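Long-range contacts in hypothetical methylmalonyl-CoA decarboxylase alpha subunit (Sulfolobus tokodaii, PDB 1X0U), which probably serves as the carboxyl transferase subunit of a larger enzyme and carries a fold of the ClpP/crotonase clan: residues 47-52 with 86-91; 92-97 with 123-128; 335-340 with 371-376. All coordinates share one frame; numbering follows the deposited sequence.

Interaction 1: residues 47-52 with 86-91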
ATOM      1  N   ALA A  47      17.380 -38.898  -0.416  1.00 14.54           N
ATOM      2  CA  ALA A  47      18.586 -38.899  -1.240  1.00 15.70           C
ATOM      3  C   ALA A  47      18.213 -39.021  -2.720  1.00 14.43           C
ATOM      4  O   ALA A  47      18.886 -38.460  -3.578  1.00 13.88           O
ATOM      5  CB  ALA A  47      19.531 -40.050  -0.828  1.00 15.13           C
ATOM      6  N   LEU A  48      17.155 -39.767  -3.017  1.00 14.15           N
ATOM      7  CA  LEU A  48      16.697 -39.924  -4.399  1.00 15.44           C
ATOM      8  C   LEU A  48      16.178 -38.576  -4.927  1.00 16.22           C
ATOM      9  O   LEU A  48      16.565 -38.126  -6.010  1.00 18.17           O
ATOM     10  CB  LEU A  48      15.569 -40.964  -4.480  1.00 16.76           C
ATOM     11  CG  LEU A  48      15.797 -42.422  -4.905  1.00 18.79           C
ATOM     12  CD1 LEU A  48      17.253 -42.687  -5.259  1.00 17.76           C
ATOM     13  CD2 LEU A  48      15.342 -43.342  -3.783  1.00 20.93           C
ATOM     14  N   LEU A  49      15.319 -37.927  -4.140  1.00 15.12           N
ATOM     15  CA  LEU A  49      14.715 -36.656  -4.517  1.00 15.47           C
ATOM     16  C   LEU A  49      15.639 -35.459  -4.701  1.00 16.41           C
ATOM     17  O   LEU A  49      15.512 -34.713  -5.670  1.00 17.11           O
ATOM     18  CB  LEU A  49      13.634 -36.275  -3.499  1.00 15.97           C
ATOM     19  CG  LEU A  49      13.018 -34.877  -3.646  1.00 14.45           C
ATOM     20  CD1 LEU A  49      12.443 -34.721  -5.044  1.00 12.60           C
ATOM     21  CD2 LEU A  49      11.927 -34.674  -2.587  1.00 13.29           C
ATOM     22  N   PHE A  50      16.561 -35.256  -3.774  1.00 15.32           N
ATOM     23  CA  PHE A  50      17.428 -34.095  -3.871  1.00 16.16           C
ATOM     24  C   PHE A  50      18.674 -34.355  -4.663  1.00 17.60           C
ATOM     25  O   PHE A  50      19.182 -35.469  -4.642  1.00 15.59           O
ATOM     26  CB  PHE A  50      17.758 -33.592  -2.474  1.00 15.27           C
ATOM     27  CG  PHE A  50      16.573 -33.013  -1.771  1.00 15.27           C
ATOM     28  CD1 PHE A  50      15.760 -33.808  -0.980  1.00 14.42           C
ATOM     29  CD2 PHE A  50      16.229 -31.676  -1.958  1.00 12.32           C
ATOM     30  CE1 PHE A  50      14.626 -33.275  -0.381  1.00 14.06           C
ATOM     31  CE2 PHE A  50      15.100 -31.143  -1.364  1.00 12.94           C
ATOM     32  CZ  PHE A  50      14.300 -31.941  -0.578  1.00 14.22           C
ATOM     33  N   ASP A  51      19.141 -33.335  -5.382  1.00 19.09           N
ATOM     34  CA  ASP A  51      20.332 -33.470  -6.207  1.00 21.41           C
ATOM     35  C   ASP A  51      21.306 -34.270  -5.377  1.00 25.35           C
ATOM     36  O   ASP A  51      22.157 -33.742  -4.659  1.00 24.30           O
ATOM     37  CB  ASP A  51      20.857 -32.091  -6.593  1.00 19.88           C
ATOM     38  CG  ASP A  51      19.852 -31.324  -7.423  1.00 18.77           C
ATOM     39  OD1 ASP A  51      18.929 -31.978  -7.942  1.00 21.49           O
ATOM     40  OD2 ASP A  51      19.970 -30.094  -7.569  1.00 20.28           O
ATOM     41  N   ASP A  52      21.090 -35.579  -5.490  1.00 30.02           N
ATOM     42  CA  ASP A  52      21.788 -36.628  -4.783  1.00 31.52           C
ATOM     43  C   ASP A  52      23.095 -36.202  -4.213  1.00 32.24           C
ATOM     44  O   ASP A  52      23.908 -35.546  -4.869  1.00 32.67           O
ATOM     45  CB  ASP A  52      21.948 -37.869  -5.683  1.00 31.21           C
ATOM     46  CG  ASP A  52      20.601 -38.508  -6.049  1.00 32.71           C
ATOM     47  OD1 ASP A  52      20.575 -39.732  -6.336  1.00 34.87           O
ATOM     48  OD2 ASP A  52      19.570 -37.790  -6.054  1.00 25.65           O
ATOM     49  N   GLY A  86      17.029 -28.845   0.413  1.00 14.03           N
ATOM     50  CA  GLY A  86      18.100 -29.182  -0.498  1.00 13.68           C
ATOM     51  C   GLY A  86      17.787 -28.607  -1.876  1.00 15.89           C
ATOM     52  O   GLY A  86      16.955 -27.710  -2.026  1.00 13.95           O
ATOM     53  N   LYS A  87      18.458 -29.129  -2.891  1.00 16.85           N
ATOM     54  CA  LYS A  87      18.250 -28.680  -4.256  1.00 18.76           C
ATOM     55  C   LYS A  87      17.601 -29.813  -5.041  1.00 19.59           C
ATOM     56  O   LYS A  87      17.973 -30.977  -4.883  1.00 19.78           O
ATOM     57  CB  LYS A  87      19.594 -28.327  -4.911  1.00 22.19           C
ATOM     58  CG  LYS A  87      19.841 -26.845  -5.198  1.00 23.85           C
ATOM     59  CD  LYS A  87      19.932 -26.024  -3.935  1.00 27.44           C
ATOM     60  CE  LYS A  87      20.351 -24.584  -4.226  1.00 30.53           C
ATOM     61  NZ  LYS A  87      21.796 -24.449  -4.582  1.00 31.84           N
ATOM     62  N   VAL A  88      16.603 -29.471  -5.851  1.00 18.04           N
ATOM     63  CA  VAL A  88      15.943 -30.436  -6.717  1.00 17.56           C
ATOM     64  C   VAL A  88      16.116 -29.758  -8.074  1.00 17.85           C
ATOM     65  O   VAL A  88      15.475 -28.756  -8.346  1.00 19.14           O
ATOM     66  CB  VAL A  88      14.428 -30.599  -6.421  1.00 16.49           C
ATOM     67  CG1 VAL A  88      13.840 -31.637  -7.360  1.00 16.89           C
ATOM     68  CG2 VAL A  88      14.202 -31.026  -4.984  1.00 14.97           C
ATOM     69  N   ASP A  89      17.007 -30.291  -8.900  1.00 17.87           N
ATOM     70  CA  ASP A  89      17.302 -29.708 -10.206  1.00 18.93           C
ATOM     71  C   ASP A  89      17.866 -28.296 -10.061  1.00 18.44           C
ATOM     72  O   ASP A  89      17.545 -27.404 -10.839  1.00 18.31           O
ATOM     73  CB  ASP A  89      16.047 -29.698 -11.089  1.00 20.07           C
ATOM     74  CG  ASP A  89      15.660 -31.093 -11.552  1.00 20.91           C
ATOM     75  OD1 ASP A  89      16.521 -31.774 -12.142  1.00 24.09           O
ATOM     76  OD2 ASP A  89      14.507 -31.514 -11.323  1.00 22.63           O
ATOM     77  N   GLY A  90      18.716 -28.108  -9.056  1.00 19.63           N
ATOM     78  CA  GLY A  90      19.331 -26.809  -8.824  1.00 17.90           C
ATOM     79  C   GLY A  90      18.439 -25.769  -8.175  1.00 18.38           C
ATOM     80  O   GLY A  90      18.859 -24.637  -7.956  1.00 16.70           O
ATOM     81  N   ARG A  91      17.204 -26.145  -7.865  1.00 19.45           N
ATOM     82  CA  ARG A  91      16.262 -25.222  -7.242  1.00 19.08           C
ATOM     83  C   ARG A  91      16.022 -25.627  -5.796  1.00 18.88           C
ATOM     84  O   ARG A  91      15.935 -26.811  -5.481  1.00 18.74           O
ATOM     85  CB  ARG A  91      14.940 -25.228  -8.014  1.00 19.49           C
ATOM     86  CG  ARG A  91      15.094 -24.883  -9.493  1.00 18.60           C
ATOM     87  CD  ARG A  91      13.782 -25.055 -10.245  1.00 16.20           C
ATOM     88  NE  ARG A  91      12.757 -24.114  -9.809  1.00 11.92           N
ATOM     89  CZ  ARG A  91      11.465 -24.256 -10.083  1.00 13.54           C
ATOM     90  NH1 ARG A  91      11.048 -25.310 -10.785  1.00 11.63           N
ATOM     91  NH2 ARG A  91      10.591 -23.334  -9.689  1.00 10.64           N
TER
HETATM   92  O   HOH W   1      20.727 -31.246  -2.841  1.00 21.98           O
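The tip of a beta hairpin, the type I' turn from V88 to R91, is clasped by the carboxylate of D51, which follows the end of helix 42-49. Its two oxygens divide the work. OD1 of D51 accepts from D89 N at 2.7 Å and OD2 of D51 from G90 N at 2.8 Å, each through its syn lone pair, so the two bonds together fix the rotation of the carboxylate. An aspartate suits the place because its short side chain spans two successive peptide N-H groups like a fork, and these donors probably help to keep it ionised. CG of D51 stands beside its own backbone N (chi1 -62°), which swings the carboxylate toward the N-H groups of the turn, across the K87 side chain. The N-H of D51 itself donates to K87 O at 2.7 Å in a nearly straight bond, 165° at the hydrogen.

The hairpin links strands 81-88 and 91-98 of a mixed sheet, and its type I' turn needs positive phi at both central positions, an easy demand for G90 and one that D89 also meets. Farther back along the strand, packing takes over. F50, the first residue to leave helical geometry, brings its ring up to the strand, CD2 of F50 3.4 Å from C of G86; the lack of a side chain at G86 permits this close approach. K87 O sits at the edge of the same ring. CG2 of V88 is 3.7 Å from CD2 of F50, and CD1 of L49 meets CG2 of V88 at 4.1 Å, the two branched side chains crossing at a slant. A water takes the N-H of K87 at 3.1 Å from N, while NZ of K87 leads away to a salt bridge with E503 of the second subunit.

Interaction 2: residues 92-97 with 123-128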
ATOM      1  N   THR A  92      15.900 -24.640  -4.920  1.00 17.83           N
ATOM      2  CA  THR A  92      15.689 -24.914  -3.506  1.00 18.20           C
ATOM      3  C   THR A  92      14.269 -25.331  -3.127  1.00 18.15           C
ATOM      4  O   THR A  92      13.299 -24.628  -3.416  1.00 16.88           O
ATOM      5  CB  THR A  92      16.062 -23.696  -2.645  1.00 18.39           C
ATOM      6  OG1 THR A  92      17.416 -23.312  -2.918  1.00 21.34           O
ATOM      7  CG2 THR A  92      15.927 -24.033  -1.170  1.00 20.08           C
ATOM      8  N   VAL A  93      14.147 -26.490  -2.490  1.00 16.19           N
ATOM      9  CA  VAL A  93      12.844 -26.938  -2.030  1.00 17.09           C
ATOM     10  C   VAL A  93      13.011 -27.559  -0.649  1.00 15.10           C
ATOM     11  O   VAL A  93      14.069 -28.075  -0.305  1.00 13.43           O
ATOM     12  CB  VAL A  93      12.155 -27.956  -3.013  1.00 17.10           C
ATOM     13  CG1 VAL A  93      12.919 -28.038  -4.327  1.00 15.78           C
ATOM     14  CG2 VAL A  93      11.986 -29.309  -2.357  1.00 13.53           C
ATOM     15  N   PHE A  94      11.960 -27.467   0.148  1.00 14.87           N
ATOM     16  CA  PHE A  94      11.957 -28.027   1.482  1.00 12.42           C
ATOM     17  C   PHE A  94      11.199 -29.341   1.459  1.00 12.36           C
ATOM     18  O   PHE A  94      10.387 -29.595   0.567  1.00  8.76           O
ATOM     19  CB  PHE A  94      11.293 -27.065   2.473  1.00 14.19           C
ATOM     20  CG  PHE A  94      12.246 -26.078   3.093  1.00 15.77           C
ATOM     21  CD1 PHE A  94      12.639 -24.937   2.404  1.00 16.65           C
ATOM     22  CD2 PHE A  94      12.765 -26.305   4.366  1.00 14.17           C
ATOM     23  CE1 PHE A  94      13.533 -24.036   2.978  1.00 17.54           C
ATOM     24  CE2 PHE A  94      13.654 -25.418   4.946  1.00 15.58           C
ATOM     25  CZ  PHE A  94      14.040 -24.285   4.259  1.00 16.42           C
ATOM     26  N   ALA A  95      11.471 -30.186   2.440  1.00 13.32           N
ATOM     27  CA  ALA A  95      10.786 -31.463   2.521  1.00 14.21           C
ATOM     28  C   ALA A  95      10.917 -32.079   3.895  1.00 12.94           C
ATOM     29  O   ALA A  95      11.792 -31.715   4.679  1.00 11.35           O
ATOM     30  CB  ALA A  95      11.362 -32.431   1.478  1.00 14.26           C
ATOM     31  N   TYR A  96      10.001 -32.991   4.187  1.00 13.14           N
ATOM     32  CA  TYR A  96      10.056 -33.757   5.408  1.00 12.07           C
ATOM     33  C   TYR A  96       9.772 -35.176   4.951  1.00 11.90           C
ATOM     34  O   TYR A  96       9.039 -35.395   3.980  1.00 10.87           O
ATOM     35  CB  TYR A  96       9.044 -33.294   6.459  1.00  9.35           C
ATOM     36  CG  TYR A  96       7.589 -33.479   6.122  1.00 11.04           C
ATOM     37  CD1 TYR A  96       6.810 -32.399   5.698  1.00  8.82           C
ATOM     38  CD2 TYR A  96       6.969 -34.719   6.279  1.00 10.31           C
ATOM     39  CE1 TYR A  96       5.460 -32.553   5.448  1.00  9.44           C
ATOM     40  CE2 TYR A  96       5.612 -34.878   6.030  1.00 10.92           C
ATOM     41  CZ  TYR A  96       4.865 -33.786   5.613  1.00 11.06           C
ATOM     42  OH  TYR A  96       3.526 -33.938   5.335  1.00 12.37           O
ATOM     43  N   ALA A  97      10.397 -36.130   5.624  1.00 10.87           N
ATOM     44  CA  ALA A  97      10.222 -37.536   5.303  1.00 10.08           C
ATOM     45  C   ALA A  97      10.029 -38.240   6.629  1.00  9.81           C
ATOM     46  O   ALA A  97      10.941 -38.279   7.455  1.00  7.34           O
ATOM     47  CB  ALA A  97      11.459 -38.070   4.590  1.00  6.09           C
ATOM     48  N   LEU A 123       8.195 -20.902   3.833  1.00 14.54           N
ATOM     49  CA  LEU A 123       7.308 -19.771   3.635  1.00 15.77           C
ATOM     50  C   LEU A 123       8.097 -18.457   3.675  1.00 16.25           C
ATOM     51  O   LEU A 123       7.793 -17.516   2.933  1.00 15.12           O
ATOM     52  CB  LEU A 123       6.217 -19.768   4.702  1.00 15.56           C
ATOM     53  CG  LEU A 123       4.930 -19.040   4.318  1.00 19.84           C
ATOM     54  CD1 LEU A 123       4.368 -19.630   3.012  1.00 18.66           C
ATOM     55  CD2 LEU A 123       3.914 -19.180   5.450  1.00 21.70           C
ATOM     56  N   LYS A 124       9.111 -18.394   4.534  1.00 16.85           N
ATOM     57  CA  LYS A 124       9.927 -17.182   4.640  1.00 17.06           C
ATOM     58  C   LYS A 124      10.793 -16.935   3.404  1.00 15.00           C
ATOM     59  O   LYS A 124      10.955 -15.791   2.979  1.00 13.00           O
ATOM     60  CB  LYS A 124      10.848 -17.235   5.863  1.00 19.11           C
ATOM     61  CG  LYS A 124      10.170 -17.069   7.210  1.00 23.31           C
ATOM     62  CD  LYS A 124      11.221 -16.806   8.299  1.00 23.74           C
ATOM     63  CE  LYS A 124      10.624 -16.887   9.690  1.00 23.28           C
ATOM     64  NZ  LYS A 124       9.393 -16.058   9.777  1.00 27.11           N
ATOM     65  N   VAL A 125      11.355 -18.001   2.837  1.00 12.02           N
ATOM     66  CA  VAL A 125      12.227 -17.856   1.669  1.00 10.29           C
ATOM     67  C   VAL A 125      11.543 -18.108   0.317  1.00 11.38           C
ATOM     68  O   VAL A 125      12.161 -17.945  -0.741  1.00 10.43           O
ATOM     69  CB  VAL A 125      13.462 -18.782   1.774  1.00 11.00           C
ATOM     70  CG1 VAL A 125      14.270 -18.445   3.040  1.00 10.63           C
ATOM     71  CG2 VAL A 125      13.034 -20.239   1.776  1.00  6.09           C
ATOM     72  N   GLY A 126      10.278 -18.514   0.353  1.00  9.96           N
ATOM     73  CA  GLY A 126       9.557 -18.765  -0.880  1.00 11.73           C
ATOM     74  C   GLY A 126       9.991 -20.016  -1.618  1.00 12.10           C
ATOM     75  O   GLY A 126      10.267 -19.976  -2.819  1.00 11.84           O
ATOM     76  N   ALA A 127      10.061 -21.141  -0.917  1.00 12.32           N
ATOM     77  CA  ALA A 127      10.445 -22.389  -1.577  1.00 11.79           C
ATOM     78  C   ALA A 127       9.369 -23.453  -1.417  1.00 11.78           C
ATOM     79  O   ALA A 127       8.661 -23.486  -0.413  1.00 12.41           O
ATOM     80  CB  ALA A 127      11.768 -22.894  -1.031  1.00 12.54           C
ATOM     81  N   PRO A 128       9.221 -24.328  -2.422  1.00 11.71           N
ATOM     82  CA  PRO A 128       8.221 -25.399  -2.378  1.00 12.24           C
ATOM     83  C   PRO A 128       8.496 -26.355  -1.215  1.00 14.01           C
ATOM     84  O   PRO A 128       9.586 -26.358  -0.643  1.00 11.61           O
ATOM     85  CB  PRO A 128       8.401 -26.111  -3.720  1.00 12.22           C
ATOM     86  CG  PRO A 128       9.024 -25.050  -4.623  1.00 12.06           C
ATOM     87  CD  PRO A 128       9.978 -24.352  -3.689  1.00 11.73           C
TER
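F94 N donates to P128 O across a distance of 2.7 Å, with 172° at the hydrogen. Proline has no N-H to offer, but the bond asks only for its carbonyl; its CD instead lies against the strand, 3.3 Å from O of T92. The same T92 oxygen lies 3.3 Å from CB of A127, so the A127 methyl and the proline CD share one carbonyl oxygen. P128 O is also approached by CA of V93 at 3.6 Å, a weaker CA-H...O contact, and CB of V93 meets CB of P128 at 4.2 Å.

These residues belong to a beta-alpha-beta crossover: strand 91-98 is followed by helix 109-125, and P128 leads directly into strand 129-133, which runs parallel to the first. Main-chain pairing continues past the proline, where V130 bonds to F94 and Y96. Between helix and strand, G126 turns the chain with positive phi, a conformation that glycine adopts readily.

The F94 side chain reaches from the strand to the turn. Its CG lies beside the backbone N (chi1 -89°), which carries the ring over to the returning chain. CB of A127 touches the ring edge, 4.1 Å from CD1 of F94, while CG2 of V125 comes within 4.0 Å of CE1 of F94, the two side chains crossing at about a right angle. M504 of the second subunit packs against both F94 and V125, and V125 O accepts a hydrogen bond from OG1 of T507 of that subunit.

Interaction 3: residues 335-340 with 371-376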
ATOM      1  N   GLU A 335     -14.701 -39.081 -25.042  1.00 15.31           N
ATOM      2  CA  GLU A 335     -14.687 -40.503 -24.727  1.00 16.89           C
ATOM      3  C   GLU A 335     -15.330 -40.915 -23.396  1.00 16.24           C
ATOM      4  O   GLU A 335     -15.564 -42.094 -23.171  1.00 17.17           O
ATOM      5  CB  GLU A 335     -13.251 -41.006 -24.792  1.00 16.73           C
ATOM      6  CG  GLU A 335     -12.670 -40.938 -26.184  1.00 20.22           C
ATOM      7  CD  GLU A 335     -11.181 -41.219 -26.222  1.00 22.06           C
ATOM      8  OE1 GLU A 335     -10.672 -41.475 -27.332  1.00 24.25           O
ATOM      9  OE2 GLU A 335     -10.526 -41.177 -25.150  1.00 20.79           O
ATOM     10  N   GLU A 336     -15.626 -39.954 -22.524  1.00 14.33           N
ATOM     11  CA  GLU A 336     -16.259 -40.271 -21.240  1.00 14.83           C
ATOM     12  C   GLU A 336     -17.440 -39.335 -21.033  1.00 13.56           C
ATOM     13  O   GLU A 336     -17.270 -38.125 -21.058  1.00 15.48           O
ATOM     14  CB  GLU A 336     -15.243 -40.128 -20.092  1.00 12.53           C
ATOM     15  CG  GLU A 336     -15.768 -40.493 -18.707  1.00 12.15           C
ATOM     16  CD  GLU A 336     -16.246 -41.940 -18.597  1.00 13.95           C
ATOM     17  OE1 GLU A 336     -15.726 -42.802 -19.345  1.00 14.16           O
ATOM     18  OE2 GLU A 336     -17.133 -42.216 -17.752  1.00 13.85           O
ATOM     19  N   PHE A 337     -18.633 -39.896 -20.836  1.00 12.62           N
ATOM     20  CA  PHE A 337     -19.843 -39.097 -20.648  1.00 13.83           C
ATOM     21  C   PHE A 337     -20.089 -38.157 -21.850  1.00 14.70           C
ATOM     22  O   PHE A 337     -20.814 -37.163 -21.747  1.00 10.72           O
ATOM     23  CB  PHE A 337     -19.743 -38.272 -19.354  1.00 16.39           C
ATOM     24  CG  PHE A 337     -20.183 -39.016 -18.113  1.00 17.25           C
ATOM     25  CD1 PHE A 337     -19.520 -38.829 -16.905  1.00 18.50           C
ATOM     26  CD2 PHE A 337     -21.267 -39.883 -18.153  1.00 17.22           C
ATOM     27  CE1 PHE A 337     -19.935 -39.504 -15.748  1.00 18.81           C
ATOM     28  CE2 PHE A 337     -21.690 -40.559 -17.008  1.00 18.70           C
ATOM     29  CZ  PHE A 337     -21.021 -40.369 -15.804  1.00 16.25           C
ATOM     30  N   GLY A 338     -19.488 -38.491 -22.991  1.00 13.99           N
ATOM     31  CA  GLY A 338     -19.656 -37.675 -24.175  1.00 14.52           C
ATOM     32  C   GLY A 338     -19.125 -36.269 -23.969  1.00 13.69           C
ATOM     33  O   GLY A 338     -19.480 -35.364 -24.708  1.00 14.00           O
ATOM     34  N   GLY A 339     -18.273 -36.084 -22.964  1.00 12.86           N
ATOM     35  CA  GLY A 339     -17.720 -34.766 -22.702  1.00 11.57           C
ATOM     36  C   GLY A 339     -18.614 -33.933 -21.804  1.00 10.50           C
ATOM     37  O   GLY A 339     -18.303 -32.792 -21.494  1.00  9.37           O
ATOM     38  N   SER A 340     -19.746 -34.499 -21.408  1.00 11.99           N
ATOM     39  CA  SER A 340     -20.668 -33.806 -20.526  1.00 12.33           C
ATOM     40  C   SER A 340     -19.943 -33.557 -19.209  1.00 13.75           C
ATOM     41  O   SER A 340     -19.206 -34.424 -18.717  1.00 12.48           O
ATOM     42  CB  SER A 340     -21.910 -34.658 -20.276  1.00 11.46           C
ATOM     43  OG  SER A 340     -22.563 -34.973 -21.494  1.00 15.45           O
ATOM     44  N   GLY A 371     -23.039 -30.273 -22.358  1.00 15.23           N
ATOM     45  CA  GLY A 371     -23.750 -29.867 -21.157  1.00 14.02           C
ATOM     46  C   GLY A 371     -23.343 -30.703 -19.958  1.00 13.22           C
ATOM     47  O   GLY A 371     -22.213 -31.152 -19.885  1.00 12.65           O
ATOM     48  N   TYR A 372     -24.267 -30.925 -19.026  1.00 14.57           N
ATOM     49  CA  TYR A 372     -23.976 -31.693 -17.819  1.00 15.15           C
ATOM     50  C   TYR A 372     -24.653 -33.053 -17.803  1.00 16.25           C
ATOM     51  O   TYR A 372     -25.609 -33.277 -18.535  1.00 18.63           O
ATOM     52  CB  TYR A 372     -24.404 -30.897 -16.574  1.00 14.08           C
ATOM     53  CG  TYR A 372     -23.678 -29.572 -16.436  1.00 17.01           C
ATOM     54  CD1 TYR A 372     -23.944 -28.514 -17.316  1.00 15.20           C
ATOM     55  CD2 TYR A 372     -22.651 -29.410 -15.498  1.00 15.37           C
ATOM     56  CE1 TYR A 372     -23.190 -27.339 -17.270  1.00 15.96           C
ATOM     57  CE2 TYR A 372     -21.902 -28.249 -15.447  1.00 15.87           C
ATOM     58  CZ  TYR A 372     -22.170 -27.222 -16.341  1.00 17.54           C
ATOM     59  OH  TYR A 372     -21.372 -26.111 -16.351  1.00 17.37           O
ATOM     60  N   VAL A 373     -24.144 -33.961 -16.969  1.00 17.69           N
ATOM     61  CA  VAL A 373     -24.720 -35.298 -16.828  1.00 17.64           C
ATOM     62  C   VAL A 373     -26.036 -35.156 -16.077  1.00 18.16           C
ATOM     63  O   VAL A 373     -26.065 -34.677 -14.951  1.00 16.40           O
ATOM     64  CB  VAL A 373     -23.787 -36.231 -16.034  1.00 18.18           C
ATOM     65  CG1 VAL A 373     -24.506 -37.533 -15.696  1.00 18.62           C
ATOM     66  CG2 VAL A 373     -22.531 -36.510 -16.844  1.00 17.65           C
ATOM     67  N   PRO A 374     -27.148 -35.590 -16.691  1.00 19.16           N
ATOM     68  CA  PRO A 374     -28.462 -35.481 -16.045  1.00 19.16           C
ATOM     69  C   PRO A 374     -28.759 -36.581 -15.020  1.00 19.59           C
ATOM     70  O   PRO A 374     -27.945 -37.481 -14.797  1.00 18.49           O
ATOM     71  CB  PRO A 374     -29.412 -35.520 -17.236  1.00 19.10           C
ATOM     72  CG  PRO A 374     -28.740 -36.571 -18.124  1.00 18.24           C
ATOM     73  CD  PRO A 374     -27.253 -36.230 -18.019  1.00 17.58           C
ATOM     74  N   GLY A 375     -29.932 -36.493 -14.393  1.00 20.47           N
ATOM     75  CA  GLY A 375     -30.332 -37.498 -13.424  1.00 21.29           C
ATOM     76  C   GLY A 375     -30.464 -37.045 -11.985  1.00 22.17           C
ATOM     77  O   GLY A 375     -29.758 -36.139 -11.530  1.00 21.98           O
ATOM     78  N   THR A 376     -31.375 -37.693 -11.264  1.00 23.75           N
ATOM     79  CA  THR A 376     -31.620 -37.382  -9.858  1.00 24.75           C
ATOM     80  C   THR A 376     -30.369 -37.593  -9.013  1.00 25.28           C
ATOM     81  O   THR A 376     -30.223 -36.990  -7.959  1.00 28.29           O
ATOM     82  CB  THR A 376     -32.757 -38.247  -9.289  1.00 24.87           C
ATOM     83  OG1 THR A 376     -32.439 -39.631  -9.472  1.00 24.31           O
ATOM     84  CG2 THR A 376     -34.075 -37.931 -10.006  1.00 25.62           C
TER
HETATM   85  O   HOH W   2     -24.574 -33.171 -21.361  1.00 17.02           O
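V373 and F337 meet in a CH-pi contact: the CG2 methyl of V373 stands over the middle of the F337 ring, 3.7 Å from its centroid and only 14° off the ring normal. With CG1 of V373 anti to the backbone N (chi1 170°), the other branch, CG2, is left to stand over the ring face. A branched aliphatic residue suits this role, since one methyl can sit squarely over the aromatic face while the other stays clear. OE2 of E336 lies toward the rim on the opposite face of the ring.

S340, the other residue most covered here, does polar and apolar work at once. Its CB is 3.9 Å from CG2 of V373, so the same methyl that covers the ring also touches the serine. OG of S340 donates to O of F337 at 2.8 Å, nearly along the C=O axis, and S340 N donates to the same oxygen, giving that carbonyl two grips from one residue. A water then donates to OG of S340 at 2.7 Å and to O of Y372 at 3.0 Å, bridging the two segments, between which there is no direct hydrogen bond. CA of S340 also comes within 3.1 Å of O of G371 in a CA-H...O contact. F337, G338 and G339 all have positive phi, a course that suits the two glycines, that F337 adopts less readily, and that curls the chain tightly enough for S340 to reach back to F337.

I341 extends the pairing of the loops through backbone bonds to G371 and V373, while Y372 turns away to pack on helix 411-416 and on V200 of the third subunit. The loops leave the adjacent parallel strands 325-332 and 363-369 and lead into helices 343-358 and 376-380.

Interactions 1 and 2 are neighbours in one sheet, with centres about 12 Å apart. Strands 81-88 and 91-98 join them: G86 O and V93 N, 3.1 Å apart, probably form a hydrogen bond, and V93 packs against both V88 and F50. Thus the hairpin of interaction 1 supplies the strand on which the crossover of interaction 2 begins. Interaction 3 belongs to a second mixed sheet on the opposite side of the chain's centre, its centre about 43 Å from that of interaction 1 and 41 Å from that of interaction 2. It touches neither: its nearest atoms are about 30 Å from interaction 1 and about 32 Å from interaction 2.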